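Local coordinates for protein nickel-dependent hydrogenase large subunit (Allochromatium vinosum, PDB 3MYR) that serves as the large subunit of a membrane-bound [NiFe] hydrogenase, carrying the nickel-iron centre that oxidises H2 and passes the electrons to an acceptor, at residues V63-H68 with G210-P215; G97-H102 with E484-A489; F298-G303 with K438-A443. All coordinates share one frame; numbering follows the deposited sequence.

In the fold
The three contacts form a row through the large subunit. The centres of contacts 1 and 2 lie about 11 Å apart and those of contacts 2 and 3 about 10 Å, with about 20 Å from end to end. Contacts 1 and 2 both reach the Ni-Fe centre, and they cross along the chain: 63-68, 97-102, 210-215, 484-489. Contact 3 comes after contact 1 has closed and falls within the span of contact 2. Helix 86-112 of contact 2 packs against helix 426-456 of contact 3, and Y100 touches both F300 and L440. The row runs from loops between the Ni-Fe centre and an iron-sulfur cluster, through contact 2 near the chain centre, to a two-stranded sheet on helix 426-456.

Contact 1: residues V63-H68 with G210-P215; sequences VCTLVH and GKNPHP. With NFV (Ni-Fe oxidized active center), chain N.
T65 places OG1 trans to its own backbone N (chi1 -173°), which carries the hydroxyl to the backbone of H214. The 63-68 segment holds the second cysteine, C64, of the N-terminal CxxC motif of [NiFe] hydrogenases. C64 is the centre of an inverse gamma turn. Its CB points away from 210-215, while that of T65 points toward it. C64 SG binds FE of the Ni-Fe centre at 2.3 Å, and C558 supplies another sulfur to this iron. C64 SG also lies 2.6 Å from NI, consistent with a bridging cysteine. H214 touches an iron-sulfur cluster of the assembly. T65 thus ties the loop at the cluster to the loop at the metals. H214 N donates to T65 OG1 at 2.7 Å, with a bent N-H...O angle of 140°. The hydroxyl crowds the H214 ring in the model, so its position and the exact geometry of this bond are less certain. A valine in place of T65 would remove the hydroxyl and would probably leave the buried N-H of H214 without its acceptor. Next along the chain, L66 CB meets P215 CG at 4.2 Å.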
loop_
_atom_site.group_PDB
_atom_site.type_symbol
_atom_site.label_atom_id
_atom_site.label_comp_id
_atom_site.label_asym_id
_atom_site.label_seq_id
_atom_site.Cartn_x
_atom_site.Cartn_y
_atom_site.Cartn_z
ATOM N N VAL B 63 -0.943 -1.627 0.330
ATOM C CA VAL B 63 0.105 -1.011 1.181
ATOM C C VAL B 63 -0.461 0.320 1.665
ATOM O O VAL B 63 -0.581 0.529 2.868
ATOM C CB VAL B 63 1.416 -0.741 0.411
ATOM C CG1 VAL B 63 2.419 0.042 1.332
ATOM C CG2 VAL B 63 1.999 -2.047 0.048
ATOM N N CYS B 64 -0.876 1.217 0.752
ATOM C CA CYS B 64 -1.666 2.333 1.215
ATOM C C CYS B 64 -3.143 1.810 1.244
ATOM O O CYS B 64 -4.014 2.306 0.539
ATOM C CB CYS B 64 -1.532 3.593 0.340
ATOM S SG CYS B 64 -1.917 3.167 -1.419
ATOM N N THR B 65 -3.413 0.814 2.070
ATOM C CA THR B 65 -4.790 0.394 2.241
ATOM C C THR B 65 -5.518 1.627 2.873
ATOM O O THR B 65 -4.826 2.593 3.229
ATOM C CB THR B 65 -4.881 -0.838 3.139
ATOM O OG1 THR B 65 -6.241 -1.273 3.119
ATOM C CG2 THR B 65 -4.442 -0.527 4.548
ATOM N N LEU B 66 -6.847 1.627 2.866
ATOM C CA LEU B 66 -7.670 2.751 3.348
ATOM C C LEU B 66 -7.749 3.941 2.374
ATOM O O LEU B 66 -8.820 4.514 2.175
ATOM C CB LEU B 66 -7.300 3.147 4.828
ATOM C CG LEU B 66 -7.846 4.493 5.358
ATOM C CD1 LEU B 66 -8.071 4.419 6.806
ATOM C CD2 LEU B 66 -6.852 5.621 5.038
ATOM N N VAL B 67 -6.634 4.360 1.762
ATOM C CA VAL B 67 -6.675 5.719 1.167
ATOM C C VAL B 67 -7.566 5.817 -0.077
ATOM O O VAL B 67 -8.215 6.847 -0.257
ATOM C CB VAL B 67 -5.252 6.293 0.785
ATOM C CG1 VAL B 67 -4.331 6.238 2.045
ATOM C CG2 VAL B 67 -4.683 5.492 -0.395
ATOM N N HIS B 68 -7.664 4.747 -0.881
ATOM C CA HIS B 68 -8.608 4.801 -1.984
ATOM C C HIS B 68 -10.057 4.621 -1.516
ATOM O O HIS B 68 -10.935 5.039 -2.228
ATOM C CB HIS B 68 -8.254 3.756 -3.060
ATOM C CG HIS B 68 -6.938 4.048 -3.743
ATOM N ND1 HIS B 68 -6.798 5.022 -4.692
ATOM C CD2 HIS B 68 -5.710 3.487 -3.608
ATOM C CE1 HIS B 68 -5.528 5.094 -5.084
ATOM N NE2 HIS B 68 -4.847 4.161 -4.447
ATOM N N GLY B 210 -12.987 -3.079 10.956
ATOM C CA GLY B 210 -13.253 -4.522 10.859
ATOM C C GLY B 210 -12.017 -5.359 10.539
ATOM O O GLY B 210 -11.938 -6.497 10.952
ATOM N N LYS B 211 -11.026 -4.782 9.832
ATOM C CA LYS B 211 -9.889 -5.591 9.408
ATOM C C LYS B 211 -8.815 -4.722 8.878
ATOM O O LYS B 211 -9.081 -3.625 8.426
ATOM C CB LYS B 211 -10.292 -6.604 8.321
ATOM C CG LYS B 211 -10.988 -5.944 7.178
ATOM C CD LYS B 211 -11.545 -6.957 6.209
ATOM C CE LYS B 211 -10.422 -7.356 5.236
ATOM N NZ LYS B 211 -10.872 -7.597 3.891
ATOM N N ASN B 212 -7.593 -5.249 8.854
ATOM C CA ASN B 212 -6.495 -4.571 8.158
ATOM C C ASN B 212 -5.558 -5.675 7.700
ATOM O O ASN B 212 -5.170 -6.472 8.524
ATOM C CB ASN B 212 -5.715 -3.611 9.142
ATOM C CG ASN B 212 -4.470 -2.949 8.458
ATOM O OD1 ASN B 212 -4.420 -1.713 8.190
ATOM N ND2 ASN B 212 -3.505 -3.759 8.142
ATOM N N PRO B 213 -5.184 -5.706 6.418
ATOM C CA PRO B 213 -5.525 -4.675 5.407
ATOM C C PRO B 213 -7.018 -4.607 4.968
ATOM O O PRO B 213 -7.809 -5.544 5.197
ATOM C CB PRO B 213 -4.639 -5.057 4.188
ATOM C CG PRO B 213 -3.451 -5.944 4.821
ATOM C CD PRO B 213 -4.250 -6.716 5.859
ATOM N N HIS B 214 -7.328 -3.519 4.258
ATOM C CA HIS B 214 -8.572 -3.302 3.621
ATOM C C HIS B 214 -9.780 -3.118 4.553
ATOM O O HIS B 214 -10.790 -3.814 4.422
ATOM C CB HIS B 214 -8.750 -4.359 2.488
ATOM C CG HIS B 214 -7.825 -4.116 1.329
ATOM N ND1 HIS B 214 -7.448 -5.085 0.425
ATOM C CD2 HIS B 214 -7.139 -3.001 0.987
ATOM C CE1 HIS B 214 -6.598 -4.572 -0.445
ATOM N NE2 HIS B 214 -6.423 -3.294 -0.141
ATOM N N PRO B 215 -9.725 -2.125 5.449
ATOM C CA PRO B 215 -10.917 -1.905 6.269
ATOM C C PRO B 215 -12.149 -1.468 5.440
ATOM O O PRO B 215 -12.030 -1.056 4.248
ATOM C CB PRO B 215 -10.478 -0.786 7.247
ATOM C CG PRO B 215 -9.411 -0.042 6.456
ATOM C CD PRO B 215 -8.635 -1.191 5.771
HETATM FE FE NFV N . -0.903 4.773 -2.727
HETATM NI NI NFV N . -0.121 1.864 -2.812
HETATM C C1 NFV N . -2.071 5.796 -2.989
HETATM O O1 NFV N . -2.953 6.650 -3.162
HETATM C C2 NFV N . -0.327 5.865 -1.274
HETATM N N2 NFV N . 0.005 6.550 -0.368
HETATM C C3 NFV N . 0.254 5.634 -3.940
HETATM N N3 NFV N . 0.960 6.157 -4.715
HETATM O O4 NFV N . 0.586 3.531 -2.295
#

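Contact 2: residues G97-H102 with E484-A489; sequences GAQYIH and EAPRGA. With NFV (Ni-Fe oxidized active center), chain N.
P486 sits over one face of the Y100 ring, the two side chains crossing at a slant. The Y100 hydroxyl reaches past the proline to the backbone of E484. P486 occupies the turn of a beta hairpin that joins strands 476-485 and 488-497. The turn is type I, from A485 to G488, and is closed by backbone bonds from A485 N to G488 O and from G488 N to A485 O. Y100 comes from helix 86-112. P486 CA stands 4.1 Å from the centroid of the Y100 ring and 19° off the normal, somewhat toward the rim. This is a CH-pi contact. P486 CG extends the cover to the root of the ring, 4.1 Å from Y100 CD1. Y100 OH donates to E484 O at 2.6 Å. The donor sits above the carbonyl plane, so the bond does not follow a lone pair. The carboxylate of E484 turns away from the tyrosine and forms a salt bridge with R393. On the helix, Q99 CG touches P486 CG at 4.3 Å, and Q99 NE2 is bonded to D103. P486 thus lies against two helix residues in succession. Beyond it, the hairpin turn faces the Ni-Fe centre. R487 N donates to cyanide nitrogen N2 of the cofactor at 2.8 Å. The R487 side chain is extended from CG to NE and brings the guanidinium edge toward the same ligand. D103 and D553 hold the R487 guanidinium by salt bridges to NH2. R487 NH1 adds a weak second bond to N2, at 3.2 Å and 165°.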
loop_
_atom_site.group_PDB
_atom_site.type_symbol
_atom_site.label_atom_id
_atom_site.label_comp_id
_atom_site.label_asym_id
_atom_site.label_seq_id
_atom_site.Cartn_x
_atom_site.Cartn_y
_atom_site.Cartn_z
ATOM N N GLY B 97 -4.654 9.047 9.982
ATOM C CA GLY B 97 -3.391 9.245 10.762
ATOM C C GLY B 97 -2.770 7.866 11.069
ATOM O O GLY B 97 -1.566 7.675 10.877
ATOM N N ALA B 98 -3.572 6.902 11.506
ATOM C CA ALA B 98 -3.030 5.543 11.829
ATOM C C ALA B 98 -2.393 4.960 10.583
ATOM O O ALA B 98 -1.370 4.233 10.680
ATOM C CB ALA B 98 -4.125 4.570 12.325
ATOM N N GLN B 99 -2.991 5.222 9.409
ATOM C CA GLN B 99 -2.430 4.623 8.167
ATOM C C GLN B 99 -1.051 5.263 7.810
ATOM O O GLN B 99 -0.111 4.582 7.356
ATOM C CB GLN B 99 -3.423 4.833 6.993
ATOM C CG GLN B 99 -2.821 4.458 5.620
ATOM C CD GLN B 99 -2.382 2.966 5.568
ATOM O OE1 GLN B 99 -2.988 2.133 6.208
ATOM N NE2 GLN B 99 -1.317 2.649 4.797
ATOM N N TYR B 100 -0.966 6.606 7.871
ATOM C CA TYR B 100 0.288 7.281 7.669
ATOM C C TYR B 100 1.391 6.708 8.546
ATOM O O TYR B 100 2.517 6.470 8.083
ATOM C CB TYR B 100 0.183 8.770 8.080
ATOM C CG TYR B 100 -0.116 9.653 6.918
ATOM C CD1 TYR B 100 -1.430 9.754 6.405
ATOM C CD2 TYR B 100 0.856 10.481 6.405
ATOM C CE1 TYR B 100 -1.760 10.663 5.383
ATOM C CE2 TYR B 100 0.536 11.389 5.388
ATOM C CZ TYR B 100 -0.761 11.520 4.904
ATOM O OH TYR B 100 -1.029 12.492 3.887
ATOM N N ILE B 101 1.104 6.600 9.833
ATOM C CA ILE B 101 2.163 6.226 10.797
ATOM C C ILE B 101 2.620 4.790 10.517
ATOM O O ILE B 101 3.789 4.525 10.411
ATOM C CB ILE B 101 1.628 6.408 12.176
ATOM C CG1 ILE B 101 1.510 7.956 12.359
ATOM C CG2 ILE B 101 2.628 5.901 13.231
ATOM C CD1 ILE B 101 0.427 8.245 13.375
ATOM N N HIS B 102 1.667 3.870 10.338
ATOM C CA HIS B 102 1.979 2.494 10.030
ATOM C C HIS B 102 2.828 2.464 8.766
ATOM O O HIS B 102 3.831 1.802 8.692
ATOM C CB HIS B 102 0.649 1.710 9.800
ATOM C CG HIS B 102 0.861 0.273 9.461
ATOM N ND1 HIS B 102 1.057 -0.168 8.163
ATOM C CD2 HIS B 102 0.962 -0.824 10.256
ATOM C CE1 HIS B 102 1.204 -1.487 8.182
ATOM N NE2 HIS B 102 1.199 -1.899 9.442
ATOM N N GLU B 484 -4.835 13.400 0.971
ATOM C CA GLU B 484 -3.366 13.390 0.969
ATOM C C GLU B 484 -3.041 11.997 1.465
ATOM O O GLU B 484 -3.227 11.708 2.641
ATOM C CB GLU B 484 -2.799 14.457 1.924
ATOM C CG GLU B 484 -2.684 15.922 1.316
ATOM C CD GLU B 484 -1.692 16.061 0.100
ATOM O OE1 GLU B 484 -0.647 15.324 -0.010
ATOM O OE2 GLU B 484 -1.961 16.956 -0.741
ATOM N N ALA B 485 -2.685 11.104 0.551
ATOM C CA ALA B 485 -2.334 9.724 0.916
ATOM C C ALA B 485 -0.854 9.767 1.382
ATOM O O ALA B 485 -0.170 10.757 1.116
ATOM C CB ALA B 485 -2.494 8.820 -0.323
ATOM N N PRO B 486 -0.380 8.761 2.145
ATOM C CA PRO B 486 1.068 8.813 2.510
ATOM C C PRO B 486 2.073 9.110 1.371
ATOM O O PRO B 486 3.105 9.709 1.634
ATOM C CB PRO B 486 1.350 7.401 3.088
ATOM C CG PRO B 486 -0.005 7.022 3.659
ATOM C CD PRO B 486 -1.033 7.514 2.636
ATOM N N ARG B 487 1.771 8.717 0.127
ATOM C CA ARG B 487 2.657 9.036 -0.983
ATOM C C ARG B 487 2.353 10.357 -1.684
ATOM O O ARG B 487 3.150 10.803 -2.472
ATOM C CB ARG B 487 2.765 7.864 -1.960
ATOM C CG ARG B 487 3.476 6.685 -1.310
ATOM C CD ARG B 487 3.124 5.313 -1.948
ATOM N NE ARG B 487 3.730 4.275 -1.085
ATOM C CZ ARG B 487 3.223 3.833 0.079
ATOM N NH1 ARG B 487 2.047 4.230 0.619
ATOM N NH2 ARG B 487 3.966 3.082 0.793
ATOM N N GLY B 488 1.253 11.025 -1.335
ATOM C CA GLY B 488 0.996 12.375 -1.835
ATOM C C GLY B 488 -0.486 12.511 -2.287
ATOM O O GLY B 488 -1.356 11.680 -1.932
ATOM N N ALA B 489 -0.752 13.516 -3.117
ATOM C CA ALA B 489 -2.093 13.955 -3.442
ATOM C C ALA B 489 -2.813 12.915 -4.287
ATOM O O ALA B 489 -2.310 12.586 -5.350
ATOM C CB ALA B 489 -2.004 15.265 -4.272
HETATM FE FE NFV N . -0.903 4.773 -2.727
HETATM NI NI NFV N . -0.121 1.864 -2.812
HETATM C C1 NFV N . -2.071 5.796 -2.989
HETATM O O1 NFV N . -2.953 6.650 -3.162
HETATM C C2 NFV N . -0.327 5.865 -1.274
HETATM N N2 NFV N . 0.005 6.550 -0.368
HETATM C C3 NFV N . 0.254 5.634 -3.940
HETATM N N3 NFV N . 0.960 6.157 -4.715
HETATM O O4 NFV N . 0.586 3.531 -2.295
#

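Contact 3: residues F298-G303 with K438-A443; sequences FLFPRG and KILVDA
L299 and F300 are neighbours in the chain, yet both side chains reach helix 426-456. A classic beta bulge makes this possible. Both residues face D286 on the adjacent strand, and the chain turns a corner at L299. L299 has near-helical backbone angles (phi -66°, psi -46°), while F300 returns to extended ones. The backbone of L299 is bonded to L287 and that of F300 to D286. L299 carries its CG trans to the backbone N (chi1 175°) and pushes one methyl, CD2, onto the helix. There L299 CD2 meets A443 CB at 4.1 Å. It also meets L440 CD2 at 4.2 Å and, more loosely, I439 CG2 at 4.5 Å. I439 and A443 stand one turn apart on the helix, with L440 beside them, so the methyl sits over the surface formed by three residues. The contact joins a two-stranded antiparallel sheet, 281-288 with 300-305, to the long helix 426-456. L287 of the partner strand also touches L440, so both strands pack on the same leucine. L440 spreads its two methyls between the bulge residues. CD2 goes to L299, and L440 CD1 goes to F300 CZ at 4.0 Å. This methyl lies at the edge of the F300 ring, near its plane, and the two side chains cross at about a right angle. R393 makes a cation-pi contact with F300. Helix 390-399 adds L397, which touches both F300 and I439. K438 and D442, one turn apart on the helix, take no part in the contact with 298-303. K438 NZ forms a salt bridge with D442 OD2 at 2.9 Å, using the syn lone pair of that oxygen. D254 is a second partner of K438, and R250 of D442.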
loop_
_atom_site.group_PDB
_atom_site.type_symbol
_atom_site.label_atom_id
_atom_site.label_comp_id
_atom_site.label_asym_id
_atom_site.label_seq_id
_atom_site.Cartn_x
_atom_site.Cartn_y
_atom_site.Cartn_z
ATOM N N PHE B 298 -7.974 22.532 7.071
ATOM C CA PHE B 298 -7.125 21.355 6.854
ATOM C C PHE B 298 -5.873 21.424 7.747
ATOM O O PHE B 298 -5.252 22.463 7.898
ATOM C CB PHE B 298 -6.698 21.276 5.382
ATOM C CG PHE B 298 -7.737 20.681 4.439
ATOM C CD1 PHE B 298 -7.472 20.636 3.053
ATOM C CD2 PHE B 298 -8.936 20.143 4.910
ATOM C CE1 PHE B 298 -8.369 20.041 2.145
ATOM C CE2 PHE B 298 -9.873 19.576 4.031
ATOM C CZ PHE B 298 -9.581 19.525 2.620
ATOM N N LEU B 299 -5.449 20.300 8.289
ATOM C CA LEU B 299 -4.087 20.213 8.814
ATOM C C LEU B 299 -3.012 20.334 7.676
ATOM O O LEU B 299 -2.072 21.114 7.777
ATOM C CB LEU B 299 -3.922 18.902 9.594
ATOM C CG LEU B 299 -2.498 18.630 10.097
ATOM C CD1 LEU B 299 -2.119 19.801 11.028
ATOM C CD2 LEU B 299 -2.553 17.379 10.892
ATOM N N PHE B 300 -3.187 19.632 6.580
ATOM C CA PHE B 300 -2.293 19.795 5.443
ATOM C C PHE B 300 -2.965 20.722 4.445
ATOM O O PHE B 300 -4.032 20.395 3.944
ATOM C CB PHE B 300 -2.073 18.438 4.759
ATOM C CG PHE B 300 -1.284 17.444 5.587
ATOM C CD1 PHE B 300 -0.031 17.771 6.068
ATOM C CD2 PHE B 300 -1.692 16.129 5.670
ATOM C CE1 PHE B 300 0.724 16.824 6.780
ATOM C CE2 PHE B 300 -0.931 15.172 6.343
ATOM C CZ PHE B 300 0.272 15.506 6.891
ATOM N N PRO B 301 -2.327 21.865 4.109
ATOM C CA PRO B 301 -3.012 22.826 3.263
ATOM C C PRO B 301 -2.982 22.418 1.800
ATOM O O PRO B 301 -2.069 21.683 1.382
ATOM C CB PRO B 301 -2.211 24.127 3.486
ATOM C CG PRO B 301 -0.824 23.597 3.821
ATOM C CD PRO B 301 -1.053 22.370 4.627
ATOM N N ARG B 302 -3.969 22.926 1.047
ATOM C CA ARG B 302 -4.023 22.791 -0.406
ATOM C C ARG B 302 -3.146 23.858 -1.039
ATOM O O ARG B 302 -3.194 25.021 -0.645
ATOM C CB ARG B 302 -5.464 22.992 -0.877
ATOM C CG ARG B 302 -5.642 22.886 -2.404
ATOM C CD ARG B 302 -7.133 22.757 -2.835
ATOM N NE ARG B 302 -7.641 21.552 -2.209
ATOM C CZ ARG B 302 -8.923 21.198 -2.120
ATOM N NH1 ARG B 302 -9.281 20.109 -1.400
ATOM N NH2 ARG B 302 -9.824 21.960 -2.689
ATOM N N GLY B 303 -2.407 23.496 -2.080
ATOM C CA GLY B 303 -1.677 24.495 -2.866
ATOM C C GLY B 303 -0.544 23.866 -3.670
ATOM O O GLY B 303 -0.293 22.661 -3.613
ATOM N N LYS B 438 5.727 12.664 12.858
ATOM C CA LYS B 438 5.678 13.289 14.181
ATOM C C LYS B 438 4.494 14.277 14.254
ATOM O O LYS B 438 3.759 14.368 15.268
ATOM C CB LYS B 438 7.018 14.018 14.459
ATOM C CG LYS B 438 7.009 14.943 15.717
ATOM C CD LYS B 438 6.493 14.149 16.990
ATOM C CE LYS B 438 6.758 14.959 18.305
ATOM N NZ LYS B 438 6.085 14.185 19.466
ATOM N N ILE B 439 4.269 15.016 13.193
ATOM C CA ILE B 439 3.175 15.996 13.245
ATOM C C ILE B 439 1.845 15.223 13.363
ATOM O O ILE B 439 0.968 15.628 14.109
ATOM C CB ILE B 439 3.180 16.890 11.984
ATOM C CG1 ILE B 439 4.423 17.836 12.029
ATOM C CG2 ILE B 439 1.807 17.700 11.865
ATOM C CD1 ILE B 439 4.598 18.637 10.769
ATOM N N LEU B 440 1.699 14.115 12.630
ATOM C CA LEU B 440 0.414 13.407 12.574
ATOM C C LEU B 440 0.182 12.680 13.886
ATOM O O LEU B 440 -0.941 12.564 14.371
ATOM C CB LEU B 440 0.404 12.385 11.449
ATOM C CG LEU B 440 0.033 13.074 10.162
ATOM C CD1 LEU B 440 0.272 12.149 9.013
ATOM C CD2 LEU B 440 -1.444 13.345 10.225
ATOM N N VAL B 441 1.232 12.088 14.418
ATOM C CA VAL B 441 1.049 11.349 15.647
ATOM C C VAL B 441 0.637 12.259 16.827
ATOM O O VAL B 441 -0.246 11.883 17.549
ATOM C CB VAL B 441 2.264 10.420 16.010
ATOM C CG1 VAL B 441 3.301 11.168 16.843
ATOM C CG2 VAL B 441 1.751 9.255 16.708
ATOM N N ASP B 442 1.152 13.487 16.911
ATOM C CA ASP B 442 0.677 14.466 17.876
ATOM C C ASP B 442 -0.755 14.874 17.607
ATOM O O ASP B 442 -1.444 15.126 18.533
ATOM C CB ASP B 442 1.545 15.749 17.904
ATOM C CG ASP B 442 2.979 15.478 18.420
ATOM O OD1 ASP B 442 3.848 16.387 18.335
ATOM O OD2 ASP B 442 3.226 14.356 18.954
ATOM N N ALA B 443 -1.199 14.940 16.351
ATOM C CA ALA B 443 -2.581 15.354 16.079
ATOM C C ALA B 443 -3.653 14.308 16.507
ATOM O O ALA B 443 -4.832 14.670 16.707
ATOM C CB ALA B 443 -2.750 15.663 14.600
#